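Local coordinates for La-related protein 7 homolog (Schizosaccharomyces pombe, PDB 6TZN) that binds telomerase RNA and promotes its assembly with the catalytic subunit, and is seen here as its C-terminal xRRM domain alone, at residues H68-T71 / C72-F76; E105-T108 / G109-K113. All blocks are in the same frame, centred on the assembly; numbering follows the deposited sequence.

Contact 1: H68-T71 / C72-F76; sequences HAET and CINAF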
ATOM      1  N   HIS A  68      -0.118 -10.045   6.710  1.00 20.59           N
ATOM      2  CA  HIS A  68      -0.717  -8.752   6.378  1.00 18.87           C
ATOM      3  C   HIS A  68      -0.289  -8.293   4.990  1.00 17.55           C
ATOM      4  O   HIS A  68      -1.113  -7.820   4.197  1.00 18.42           O
ATOM      5  CB  HIS A  68      -0.309  -7.699   7.409  1.00 19.70           C
ATOM      6  CG  HIS A  68      -0.947  -7.866   8.753  1.00 23.86           C
ATOM      7  ND1 HIS A  68      -0.307  -8.476   9.810  1.00 27.42           N
ATOM      8  CD2 HIS A  68      -2.155  -7.476   9.220  1.00 26.39           C
ATOM      9  CE1 HIS A  68      -1.100  -8.469  10.866  1.00 26.79           C
ATOM     10  NE2 HIS A  68      -2.227  -7.865  10.536  1.00 27.71           N
ATOM     11  N   ALA A  69       1.007  -8.414   4.684  1.00 17.57           N
ATOM     12  CA  ALA A  69       1.496  -7.989   3.376  1.00 17.60           C
ATOM     13  C   ALA A  69       0.850  -8.797   2.259  1.00 17.87           C
ATOM     14  O   ALA A  69       0.459  -8.240   1.227  1.00 18.01           O
ATOM     15  CB  ALA A  69       3.020  -8.094   3.309  1.00 17.23           C
ATOM     16  N   GLU A  70       0.719 -10.113   2.451  1.00 19.60           N
ATOM     17  CA  GLU A  70       0.073 -10.948   1.442  1.00 21.27           C
ATOM     18  C   GLU A  70      -1.388 -10.561   1.255  1.00 19.95           C
ATOM     19  O   GLU A  70      -1.895 -10.545   0.125  1.00 20.48           O
ATOM     20  CB  GLU A  70       0.176 -12.416   1.858  1.00 25.45           C
ATOM     21  CG  GLU A  70      -0.263 -13.401   0.783  1.00 33.59           C
ATOM     22  CD  GLU A  70      -0.101 -14.842   1.217  1.00 48.91           C
ATOM     23  OE1 GLU A  70      -0.452 -15.160   2.375  1.00 52.22           O
ATOM     24  OE2 GLU A  70       0.378 -15.658   0.402  1.00 57.52           O
ATOM     25  N   THR A  71      -2.084 -10.258   2.354  1.00 19.11           N
ATOM     26  CA  THR A  71      -3.476  -9.838   2.254  1.00 19.69           C
ATOM     27  C   THR A  71      -3.593  -8.550   1.446  1.00 18.86           C
ATOM     28  O   THR A  71      -4.509  -8.392   0.629  1.00 19.29           O
ATOM     29  CB  THR A  71      -4.055  -9.653   3.659  1.00 21.72           C
ATOM     30  OG1 THR A  71      -3.997 -10.893   4.376  1.00 25.08           O
ATOM     31  CG2 THR A  71      -5.492  -9.155   3.601  1.00 23.73           C
ATOM     32  N   CYS A  72      -2.664  -7.616   1.664  1.00 19.13           N
ATOM     33  CA  CYS A  72      -2.652  -6.376   0.895  1.00 18.45           C
ATOM     34  C   CYS A  72      -2.482  -6.659  -0.595  1.00 17.76           C
ATOM     35  O   CYS A  72      -3.213  -6.112  -1.434  1.00 18.48           O
ATOM     36  CB  CYS A  72      -1.526  -5.482   1.411  1.00 18.14           C
ATOM     37  SG  CYS A  72      -1.291  -3.975   0.459  1.00 20.10           S
ATOM     38  N   ILE A  73      -1.513  -7.507  -0.946  1.00 18.62           N
ATOM     39  CA  ILE A  73      -1.288  -7.839  -2.353  1.00 18.78           C
ATOM     40  C   ILE A  73      -2.547  -8.432  -2.971  1.00 19.25           C
ATOM     41  O   ILE A  73      -2.968  -8.042  -4.069  1.00 20.19           O
ATOM     42  CB  ILE A  73      -0.087  -8.791  -2.500  1.00 20.47           C
ATOM     43  CG1 ILE A  73       1.188  -8.148  -1.953  1.00 23.76           C
ATOM     44  CG2 ILE A  73       0.083  -9.201  -3.958  1.00 23.16           C
ATOM     45  CD1 ILE A  73       1.501  -6.827  -2.563  1.00 25.16           C
ATOM     46  N   ASN A  74      -3.175  -9.381  -2.270  1.00 19.62           N
ATOM     47  CA  ASN A  74      -4.374 -10.023  -2.802  1.00 20.97           C
ATOM     48  C   ASN A  74      -5.509  -9.020  -2.958  1.00 18.80           C
ATOM     49  O   ASN A  74      -6.267  -9.074  -3.934  1.00 20.59           O
ATOM     50  CB  ASN A  74      -4.804 -11.169  -1.886  1.00 23.90           C
ATOM     51  CG  ASN A  74      -3.834 -12.333  -1.919  1.00 25.10           C
ATOM     52  OD1 ASN A  74      -3.057 -12.477  -2.860  1.00 28.81           O
ATOM     53  ND2 ASN A  74      -3.878 -13.174  -0.886  1.00 29.40           N
ATOM     54  N   ALA A  75      -5.639  -8.095  -2.005  1.00 18.03           N
ATOM     55  CA  ALA A  75      -6.731  -7.128  -2.032  1.00 19.38           C
ATOM     56  C   ALA A  75      -6.669  -6.251  -3.279  1.00 20.04           C
ATOM     57  O   ALA A  75      -7.678  -6.057  -3.968  1.00 20.88           O
ATOM     58  CB  ALA A  75      -6.684  -6.269  -0.771  1.00 19.95           C
ATOM     59  N   PHE A  76      -5.495  -5.690  -3.579  1.00 17.85           N
ATOM     60  CA  PHE A  76      -5.403  -4.821  -4.747  1.00 20.17           C
ATOM     61  C   PHE A  76      -5.400  -5.588  -6.059  1.00 22.46           C
ATOM     62  O   PHE A  76      -5.761  -5.018  -7.095  1.00 24.29           O
ATOM     63  CB  PHE A  76      -4.197  -3.890  -4.646  1.00 20.51           C
ATOM     64  CG  PHE A  76      -4.382  -2.793  -3.646  1.00 19.10           C
ATOM     65  CD1 PHE A  76      -5.141  -1.676  -3.960  1.00 21.73           C
ATOM     66  CD2 PHE A  76      -3.830  -2.898  -2.376  1.00 19.71           C
ATOM     67  CE1 PHE A  76      -5.327  -0.670  -3.036  1.00 22.40           C
ATOM     68  CE2 PHE A  76      -4.007  -1.895  -1.446  1.00 22.91           C
ATOM     69  CZ  PHE A  76      -4.756  -0.772  -1.778  1.00 21.98           C
TER
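The carboxylate of Glu70 and the amide of Asn74 lie side by side and point the same way, their planes 26° apart, on one flank of helix 66-78, the second helix of the RRM fold. The methylene CG of Glu70 stands 4.0 Å from ND2 of Asn74, a contact between the aliphatic part of one chain and the amide of the other. With chi1 at -69°, Asn74 turns its amide back along the helix, and its CG rests 3.3 Å from Glu70 O. Asn74 N donates to Glu70 O at 3.0 Å, while OD1 is hydrogen-bonded to NH1 of Arg77. Replaced by an alanine, the position lacks OD1 and the amide, so Arg77 NH1 would probably be left without this partner and the Glu70 chain without its neighbour.

The Phe76 ring has the sulfur of Cys72 at its edge, in plane, with SG 3.9 Å from CE2. Both residues belong to the buried side of the helix, where Cys72 also meets Thr14, Ile16 and Trp63 of the sheet. Elsewhere on the helix, Thr71 packs on Phe36 and its hydroxyl bonds back to Leu67 O, satisfying a polar group on a buried residue.

The four backbone bonds joining 68-71 to 72-76 all run from residue i+4 to residue i, confirming a regular alpha-helical turn throughout. Ala75 N reaches Thr71 O at 2.9 Å with an N-H...O angle of 150°. The Ala75 methyl approaches that same acceptor, CB lying 3.3 Å from Thr71 O.

Contact 2: E105-T108 / G109-K113; sequences ELIT and GEEEK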
ATOM      1  N   GLU A 105       2.682  -4.414  -4.851  1.00 18.34           N
ATOM      2  CA  GLU A 105       3.683  -5.416  -5.199  1.00 19.84           C
ATOM      3  C   GLU A 105       4.551  -5.714  -3.985  1.00 19.29           C
ATOM      4  O   GLU A 105       4.968  -4.796  -3.272  1.00 19.23           O
ATOM      5  CB  GLU A 105       4.604  -4.920  -6.325  1.00 25.06           C
ATOM      6  CG  GLU A 105       3.901  -4.319  -7.528  1.00 33.53           C
ATOM      7  CD  GLU A 105       4.871  -3.710  -8.525  1.00 38.96           C
ATOM      8  OE1 GLU A 105       4.533  -3.666  -9.728  1.00 41.98           O
ATOM      9  OE2 GLU A 105       5.969  -3.274  -8.110  1.00 40.00           O
ATOM     10  N   LEU A 106       4.842  -6.993  -3.770  1.00 18.94           N
ATOM     11  CA  LEU A 106       5.745  -7.384  -2.700  1.00 20.06           C
ATOM     12  C   LEU A 106       7.172  -7.030  -3.096  1.00 20.15           C
ATOM     13  O   LEU A 106       7.603  -7.315  -4.218  1.00 24.78           O
ATOM     14  CB  LEU A 106       5.627  -8.887  -2.458  1.00 24.06           C
ATOM     15  CG  LEU A 106       6.301  -9.426  -1.196  1.00 25.86           C
ATOM     16  CD1 LEU A 106       5.557  -8.981   0.054  1.00 25.62           C
ATOM     17  CD2 LEU A 106       6.386 -10.953  -1.270  1.00 30.12           C
ATOM     18  N   ILE A 107       7.900  -6.397  -2.184  1.00 19.69           N
ATOM     19  CA  ILE A 107       9.296  -6.045  -2.414  1.00 20.24           C
ATOM     20  C   ILE A 107      10.162  -7.202  -1.935  1.00 21.20           C
ATOM     21  O   ILE A 107      10.017  -7.666  -0.799  1.00 23.15           O
ATOM     22  CB  ILE A 107       9.656  -4.738  -1.687  1.00 21.20           C
ATOM     23  CG1 ILE A 107       8.786  -3.583  -2.199  1.00 22.79           C
ATOM     24  CG2 ILE A 107      11.131  -4.409  -1.873  1.00 22.90           C
ATOM     25  CD1 ILE A 107       9.017  -2.264  -1.479  1.00 23.61           C
ATOM     26  N   THR A 108      11.045  -7.690  -2.805  1.00 22.53           N
ATOM     27  CA  THR A 108      11.839  -8.882  -2.512  1.00 24.46           C
ATOM     28  C   THR A 108      13.274  -8.653  -2.976  1.00 22.97           C
ATOM     29  O   THR A 108      13.644  -7.561  -3.422  1.00 25.94           O
ATOM     30  CB  THR A 108      11.256 -10.119  -3.208  1.00 30.81           C
ATOM     31  OG1 THR A 108      11.238  -9.900  -4.625  1.00 35.77           O
ATOM     32  CG2 THR A 108       9.843 -10.419  -2.718  1.00 35.49           C
ATOM     33  N   GLY A 109      14.082  -9.705  -2.869  1.00 29.51           N
ATOM     34  CA  GLY A 109      15.414  -9.694  -3.446  1.00 32.29           C
ATOM     35  C   GLY A 109      16.278  -8.572  -2.909  1.00 29.21           C
ATOM     36  O   GLY A 109      16.223  -8.213  -1.725  1.00 28.80           O
ATOM     37  N   GLU A 110      17.090  -8.000  -3.801  1.00 30.81           N
ATOM     38  CA  GLU A 110      18.040  -6.975  -3.385  1.00 32.56           C
ATOM     39  C   GLU A 110      17.346  -5.694  -2.946  1.00 31.98           C
ATOM     40  O   GLU A 110      17.850  -4.998  -2.057  1.00 32.66           O
ATOM     41  CB  GLU A 110      19.046  -6.695  -4.502  1.00 38.64           C
ATOM     42  CG  GLU A 110      20.115  -7.764  -4.647  1.00 44.99           C
ATOM     43  CD  GLU A 110      20.906  -7.979  -3.368  1.00 50.68           C
ATOM     44  OE1 GLU A 110      21.122  -9.152  -2.992  1.00 54.21           O
ATOM     45  OE2 GLU A 110      21.318  -6.978  -2.743  1.00 50.17           O
ATOM     46  N   GLU A 111      16.200  -5.361  -3.547  1.00 29.44           N
ATOM     47  CA  GLU A 111      15.495  -4.153  -3.132  1.00 28.74           C
ATOM     48  C   GLU A 111      15.017  -4.268  -1.692  1.00 28.95           C
ATOM     49  O   GLU A 111      15.066  -3.291  -0.935  1.00 28.22           O
ATOM     50  CB  GLU A 111      14.329  -3.846  -4.069  1.00 29.04           C
ATOM     51  CG  GLU A 111      13.621  -2.560  -3.692  1.00 51.32           C
ATOM     52  CD  GLU A 111      12.382  -2.299  -4.511  1.00121.85           C
ATOM     53  OE1 GLU A 111      11.951  -3.199  -5.264  1.00 57.74           O
ATOM     54  OE2 GLU A 111      11.835  -1.187  -4.393  1.00112.93           O
ATOM     55  N   GLU A 112      14.551  -5.456  -1.295  1.00 25.98           N
ATOM     56  CA  GLU A 112      14.173  -5.681   0.094  1.00 24.44           C
ATOM     57  C   GLU A 112      15.385  -5.587   1.015  1.00 24.91           C
ATOM     58  O   GLU A 112      15.317  -4.968   2.083  1.00 23.34           O
ATOM     59  CB  GLU A 112      13.490  -7.044   0.226  1.00 23.53           C
ATOM     60  CG  GLU A 112      13.101  -7.410   1.647  1.00 23.08           C
ATOM     61  CD  GLU A 112      12.462  -8.787   1.748  1.00 24.32           C
ATOM     62  OE1 GLU A 112      12.914  -9.713   1.040  1.00 26.24           O
ATOM     63  OE2 GLU A 112      11.499  -8.939   2.533  1.00 23.86           O
ATOM     64  N   LYS A 113      16.505  -6.199   0.621  1.00 25.36           N
ATOM     65  CA  LYS A 113      17.710  -6.085   1.433  1.00 26.48           C
ATOM     66  C   LYS A 113      18.118  -4.628   1.599  1.00 29.15           C
ATOM     67  O   LYS A 113      18.496  -4.200   2.698  1.00 29.60           O
ATOM     68  CB  LYS A 113      18.846  -6.897   0.809  1.00 28.18           C
ATOM     69  CG  LYS A 113      18.630  -8.402   0.868  1.00 31.34           C
ATOM     70  CD  LYS A 113      19.732  -9.143   0.115  1.00 40.71           C
TER
HETATM   71  O   HOH W   1       9.084  -7.722   1.717  1.00 21.84           O
HETATM   72  O   HOH W   2      11.313  -6.001  -5.316  1.00 37.41           O
HETATM   73  O   HOH W   3      15.051  -6.393  -6.023  1.00 50.01           O
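Glu111 sends CG anti to its backbone N (chi1 -177°) and stays extended, which carries its stem across the branch methyl of Ile107; that methyl, CG2, itself stands opposite its own backbone N. The two side chains cross at about a right angle, with Ile107 CG2 3.6 Å from both CG and CD of Glu111. This is the junction between the last strand of the RRM sheet, 103-106, and helix 109-119, the additional C-terminal helix of the xRRM.

The chain bends at Gly109, whose phi of 58° favours glycine; a CB in that position would also crowd the carbonyl carbon of Thr108. Thr108 O then accepts the helical bond from Glu112 N at 3.1 Å, although the donor sits above the carbonyl plane, 64° out of it, and not on a lone pair.

Water molecules supplement this first turn. One accepts from Glu111 N at 2.9 Å and donates to Thr108 O, linking these two backbone atoms across the turn. A second accepts from Thr108 N and donates to OE1 of Glu111 at 2.9 Å. The Glu111 carboxylate is thus held from two directions, since its OE2 forms a salt bridge with Arg15 of strand 13-17, a central strand of the sheet. Ile107 lies on Leu13 and Arg15 of that strand, so strand packing and the charged pair tie the start of the helix to the sheet.

Glu112, also extended, leads back over the junction, its OE2 bonded to the backbone N of Asn11. A further water lies 2.8 Å from OE2 of Glu112 and 2.7 Å from Ile107 O.

How the contacts relate
Contact 1 belongs mostly to the core: five of its eight touching residues are buried, and helix 66-78 packs against the sheet and alongside helix 25-39. Contact 2 is partly buried, at the edge of the sheet where the C-terminal helix begins. The chemistry follows: a regular ladder of backbone bonds, with small and apolar side chains inward and the polar Glu70-Asn74 pair on the outer flank, against glutamates, bridging waters and a single backbone bond across the second. Strand 13-17 is common ground, meeting contact 1 through Thr14 and Ile16 and contact 2 through Leu13, Arg15 and Lys17. The two also touch directly, with Ile73 CD1 3.5 Å from Glu105 N.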